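Local coordinates for protein guanylate kinase (Stenotrophomonas maltophilia, PDB 6WCT) that catalyses the transfer of a phosphate group from ATP to GMP, giving GDP and ADP, and probably serves to recycle GMP, at residues Gln80-Ala84 against Gly85-Glu89; Ala91-Gly95 against Asp96-Thr100. All blocks are in the same frame, centred on the assembly; numbering follows the deposited sequence.

In the fold
Read from the N terminus, the two contacts lie in series, each closed by neighbouring residues, with no long excursion between them. Contact 1 comes where helix 75-83 ends and the chain reverses into strand 87-93. That strand then runs into contact 2, the hairpin turn at 93-96 that sends it back as strand 96-101. Neither contact encloses the other, yet they meet in space: E89 OE1 and F88 N pair with T100, and I82 packs on W97. Together they tie the helix to strands 87-93, 96-101 and 55-56 of the mixed four-stranded sheet, against the face that carries F55, F87 and W97, and both reach guanosine-5'-monophosphate.

Contact 1 of 2, residues Gln80-Ala84 against Gly85-Glu89; sequences QMIAA and GDFFE. With 5GP (guanosine-5'-monophosphate), chain E.
M81 and I82, in the last turn of helix 75-83, receive the chain as it folds back through G85 and D86, a Schellman motif that ends the helix and starts the run toward strand 87-93. Two backbone bonds make the closure. D86 N donates to M81 O over 3.0 Å, nearly in line with the carbonyl, whereas G85 N reaches I82 O at 2.9 Å from well above the carbonyl plane. The positive phi of G85 (73°) suits glycine and lets the chain leave the helix at this point.

The apolar part is gathered round the ring of F87. Because CG of F87 lies anti to its carbonyl carbon (chi1 -71°), the ring swings back over the helix. M81 CB approaches CE2 of that ring to 3.5 Å, and I82 CG1 packs near CD2 at 3.8 Å. The M81 chain crosses the phenyl group roughly at right angles, and a bend at chi3 (71°) brings CE near CZ while SD stands obliquely off the ring, a Met-aromatic contact. F78 stacks on F87, and F55 of strand 55-56 touches both M81 and F87, so the helix end is packed onto the sheet.

The two oxygens of the D86 carboxylate meet different surroundings. D86 OD2 lies against aliphatic carbons, 3.3 Å from M81 CG, while OD1 turns to a water that also donates to A84 O, bridging the corner.

Further on, E89 carries the substrate contact. Its carboxylate is held by T100 OG1 at OE1 and presents two oxygens to the guanine: N1 of guanosine-5'-monophosphate donates to E89 OE1 at 2.8 Å, and N2 donates to E89 OE2 at 3.0 Å.

Contact 2 of 2, residues Ala91-Gly95 against Asp96-Thr100; sequences AWVHG and DWKGT. With 5GP (guanosine-5'-monophosphate), chain E.
W92 and W97, a non-hydrogen-bonded pair on neighbouring strands, meet edge to face. The six-membered ring of W92 turns its edge to the five-membered ring of W97, planes at 78° and W92 CE3 3.4 Å from W97 CE2. With its CG anti to the backbone N (chi1 -171°), W92 leans over the turn, where one face of its indole covers G95 C and D96 N. W97 is held from beyond the hairpin: its NE1 bonds to E79 of helix 75-83, and F78 stacks on its ring.

On the other face of the sheet A91, V93, D96 and K98 stand together. The K98 chain crosses V93 at about a right angle, CG lying 3.8 Å from V93 CB. K98 CB lies over one face of the guanine, 3.6 Å from C4 of guanosine-5'-monophosphate, and the turn at chi2 (-98°) keeps CD over the same face, 3.6 Å from C8. A water donates to V93 O; its link to K98 NZ, like the weak bonds from NZ to O4' and O5' of the nucleotide, is uncertain, since NZ is modelled too close to the phosphate. V93 CG1 meets the ribose at O4', 3.5 Å away. Another water joins D96 OD2 to H94 O, and H94 NE2 is hydrogen-bonded to E172 OE2.

Backbone bonds pair A91 with K98 and V93 with D96 in both directions, V93 N reaching D96 O at 2.7 Å. This beta hairpin with a two-residue loop, H94 and G95, closed by a type I' turn from V93 to D96, forms one wall of the GMP-binding site of guanylate kinase.

Contact 1 of 2, residues Gln80-Ala84 against Gly85-Glu89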
# COMPACT_ATOMS: atom_id res chain seq x y z
N GLN A 80 18.23 10.84 31.99
CA GLN A 80 19.03 9.71 32.45
C GLN A 80 18.91 8.54 31.48
O GLN A 80 19.88 7.82 31.23
CB GLN A 80 18.58 9.27 33.85
CG GLN A 80 19.28 8.01 34.37
CD GLN A 80 18.81 7.59 35.76
OE1 GLN A 80 18.39 8.42 36.56
NE2 GLN A 80 18.87 6.29 36.04
N MET A 81 17.71 8.31 30.96
CA MET A 81 17.53 7.24 29.99
C MET A 81 18.13 7.59 28.64
O MET A 81 18.58 6.70 27.91
CB MET A 81 16.04 6.90 29.84
CG MET A 81 15.46 6.21 31.07
SD MET A 81 13.68 6.04 30.92
CE MET A 81 13.56 4.78 29.65
N ILE A 82 18.11 8.87 28.25
CA ILE A 82 18.81 9.29 27.04
C ILE A 82 20.29 8.96 27.16
O ILE A 82 20.86 8.27 26.31
CB ILE A 82 18.59 10.79 26.76
CG1 ILE A 82 17.13 11.10 26.41
CG2 ILE A 82 19.55 11.29 25.67
CD1 ILE A 82 16.88 12.60 26.16
N ALA A 83 20.93 9.44 28.23
CA ALA A 83 22.36 9.26 28.43
C ALA A 83 22.75 7.79 28.51
O ALA A 83 23.84 7.40 28.06
CB ALA A 83 22.80 9.99 29.70
N ALA A 84 21.88 6.95 29.07
CA ALA A 84 22.14 5.52 29.17
C ALA A 84 21.95 4.79 27.84
O ALA A 84 22.23 3.59 27.78
CB ALA A 84 21.21 4.89 30.21
N GLY A 85 21.49 5.47 26.79
CA GLY A 85 21.23 4.82 25.52
C GLY A 85 20.00 3.94 25.49
O GLY A 85 19.95 2.97 24.73
N ASP A 86 19.00 4.24 26.32
CA ASP A 86 17.80 3.40 26.39
C ASP A 86 16.83 3.60 25.23
O ASP A 86 15.97 2.75 25.00
CB ASP A 86 17.06 3.68 27.71
CG ASP A 86 17.89 3.34 28.95
OD1 ASP A 86 18.75 2.44 28.87
OD2 ASP A 86 17.69 3.99 29.99
N PHE A 87 16.93 4.69 24.47
CA PHE A 87 15.90 5.02 23.49
C PHE A 87 16.30 4.62 22.07
O PHE A 87 17.38 5.00 21.58
CB PHE A 87 15.56 6.50 23.54
CG PHE A 87 14.82 6.88 24.78
CD1 PHE A 87 13.58 6.34 25.05
CD2 PHE A 87 15.38 7.76 25.70
CE1 PHE A 87 12.90 6.68 26.19
CE2 PHE A 87 14.72 8.10 26.84
CZ PHE A 87 13.47 7.55 27.10
N PHE A 88 15.41 3.88 21.40
CA PHE A 88 15.54 3.61 19.97
C PHE A 88 15.51 4.90 19.17
O PHE A 88 16.34 5.12 18.28
CB PHE A 88 14.40 2.66 19.57
CG PHE A 88 14.37 2.30 18.11
CD1 PHE A 88 15.34 1.49 17.56
CD2 PHE A 88 13.31 2.72 17.31
CE1 PHE A 88 15.28 1.14 16.22
CE2 PHE A 88 13.24 2.37 15.98
CZ PHE A 88 14.23 1.58 15.42
N GLU A 89 14.56 5.77 19.47
CA GLU A 89 14.51 7.14 18.99
C GLU A 89 13.93 7.97 20.12
O GLU A 89 13.19 7.47 20.97
CB GLU A 89 13.64 7.30 17.72
CG GLU A 89 12.14 6.93 17.87
CD GLU A 89 11.29 7.96 18.62
OE1 GLU A 89 10.34 7.56 19.34
OE2 GLU A 89 11.56 9.17 18.51
P 5GP E . 0.84 14.20 22.81
O1P 5GP E . 0.41 12.88 23.41
O2P 5GP E . -0.29 15.18 22.51
O3P 5GP E . 1.92 14.92 23.58
O5' 5GP E . 1.55 13.88 21.44
C5' 5GP E . 2.40 14.83 20.83
C4' 5GP E . 3.13 14.20 19.68
O4' 5GP E . 4.20 13.37 20.20
C3' 5GP E . 2.26 13.28 18.81
O3' 5GP E . 2.54 13.49 17.43
C2' 5GP E . 2.76 11.89 19.18
O2' 5GP E . 2.61 10.92 18.17
C1' 5GP E . 4.22 12.17 19.47
N9 5GP E . 4.87 11.14 20.25
C8 5GP E . 4.27 10.23 21.08
N7 5GP E . 5.07 9.29 21.49
C5 5GP E . 6.29 9.60 20.90
C6 5GP E . 7.52 8.92 20.93
O6 5GP E . 7.76 7.87 21.52
N1 5GP E . 8.48 9.55 20.16
C2 5GP E . 8.29 10.70 19.44
N2 5GP E . 9.32 11.16 18.73
N3 5GP E . 7.13 11.35 19.41
C4 5GP E . 6.18 10.75 20.15
O HOH W 1 20.87 1.58 27.16

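Contact 2 of 2, residues Ala91-Gly95 against Asp96-Thr100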
# COMPACT_ATOMS: atom_id res chain seq x y z
N ALA A 91 12.88 12.41 21.00
CA ALA A 91 12.84 13.74 20.44
C ALA A 91 12.21 14.69 21.44
O ALA A 91 11.41 14.30 22.29
CB ALA A 91 12.08 13.76 19.11
N TRP A 92 12.56 15.95 21.29
CA TRP A 92 11.98 17.05 22.03
C TRP A 92 10.73 17.46 21.27
O TRP A 92 10.82 18.03 20.18
CB TRP A 92 12.99 18.19 22.15
CG TRP A 92 12.63 19.32 23.06
CD1 TRP A 92 12.22 20.57 22.70
CD2 TRP A 92 12.66 19.31 24.50
NE1 TRP A 92 11.99 21.34 23.82
CE2 TRP A 92 12.25 20.59 24.94
CE3 TRP A 92 12.98 18.34 25.46
CZ2 TRP A 92 12.16 20.93 26.29
CZ3 TRP A 92 12.89 18.69 26.81
CH2 TRP A 92 12.49 19.97 27.21
N VAL A 93 9.57 17.15 21.83
CA VAL A 93 8.31 17.32 21.12
C VAL A 93 7.51 18.33 21.90
O VAL A 93 7.08 18.07 23.03
CB VAL A 93 7.55 15.98 20.99
CG1 VAL A 93 6.20 16.19 20.31
CG2 VAL A 93 8.39 14.96 20.26
N HIS A 94 7.32 19.51 21.31
CA HIS A 94 6.48 20.55 21.89
C HIS A 94 6.89 20.88 23.32
O HIS A 94 6.06 21.09 24.20
CB HIS A 94 5.02 20.12 21.79
CG HIS A 94 4.64 19.71 20.40
ND1 HIS A 94 5.25 20.25 19.28
CD2 HIS A 94 3.78 18.77 19.94
CE1 HIS A 94 4.75 19.69 18.20
NE2 HIS A 94 3.86 18.78 18.57
N GLY A 95 8.20 20.96 23.55
CA GLY A 95 8.77 21.33 24.83
C GLY A 95 8.83 20.25 25.90
O GLY A 95 9.03 20.58 27.07
N ASP A 96 8.72 18.98 25.52
CA ASP A 96 8.94 17.88 26.45
C ASP A 96 9.57 16.72 25.69
O ASP A 96 9.52 16.66 24.46
CB ASP A 96 7.63 17.42 27.11
CG ASP A 96 7.11 18.40 28.15
OD1 ASP A 96 7.70 18.50 29.25
OD2 ASP A 96 6.10 19.08 27.84
N TRP A 97 10.15 15.80 26.44
CA TRP A 97 10.75 14.60 25.86
C TRP A 97 9.70 13.56 25.50
O TRP A 97 8.75 13.32 26.24
CB TRP A 97 11.73 13.98 26.85
CG TRP A 97 12.98 14.78 27.06
CD1 TRP A 97 13.39 15.35 28.23
CD2 TRP A 97 13.97 15.10 26.08
NE1 TRP A 97 14.58 16.00 28.04
CE2 TRP A 97 14.96 15.86 26.73
CE3 TRP A 97 14.12 14.81 24.72
CZ2 TRP A 97 16.08 16.35 26.06
CZ3 TRP A 97 15.23 15.29 24.06
CH2 TRP A 97 16.20 16.05 24.73
N LYS A 98 9.90 12.91 24.35
CA LYS A 98 9.14 11.74 23.94
C LYS A 98 10.12 10.71 23.41
O LYS A 98 11.16 11.06 22.84
CB LYS A 98 8.10 12.09 22.86
CG LYS A 98 6.98 13.00 23.33
CD LYS A 98 5.73 12.21 23.69
CE LYS A 98 4.74 13.09 24.45
NZ LYS A 98 3.95 13.95 23.54
N GLY A 99 9.81 9.44 23.62
CA GLY A 99 10.74 8.40 23.23
C GLY A 99 10.21 6.98 23.18
O GLY A 99 9.37 6.57 23.99
N THR A 100 10.73 6.22 22.22
CA THR A 100 10.47 4.80 22.10
C THR A 100 11.65 4.07 22.73
O THR A 100 12.78 4.22 22.27
CB THR A 100 10.35 4.38 20.63
OG1 THR A 100 9.28 5.10 20.00
CG2 THR A 100 10.09 2.90 20.53
P 5GP E . 0.84 14.20 22.81
O1P 5GP E . 0.41 12.88 23.41
O2P 5GP E . -0.29 15.18 22.51
O3P 5GP E . 1.92 14.92 23.58
O5' 5GP E . 1.55 13.88 21.44
C5' 5GP E . 2.40 14.83 20.83
C4' 5GP E . 3.13 14.20 19.68
O4' 5GP E . 4.20 13.37 20.20
C3' 5GP E . 2.26 13.28 18.81
O3' 5GP E . 2.54 13.49 17.43
C2' 5GP E . 2.76 11.89 19.18
O2' 5GP E . 2.61 10.92 18.17
C1' 5GP E . 4.22 12.17 19.47
N9 5GP E . 4.87 11.14 20.25
C8 5GP E . 4.27 10.23 21.08
N7 5GP E . 5.07 9.29 21.49
C5 5GP E . 6.29 9.60 20.90
C6 5GP E . 7.52 8.92 20.93
O6 5GP E . 7.76 7.87 21.52
N1 5GP E . 8.48 9.55 20.16
C2 5GP E . 8.29 10.70 19.44
N2 5GP E . 9.32 11.16 18.73
N3 5GP E . 7.13 11.35 19.41
C4 5GP E . 6.18 10.75 20.15
O HOH W 2 5.83 16.17 24.39
O HOH W 3 4.38 18.78 25.78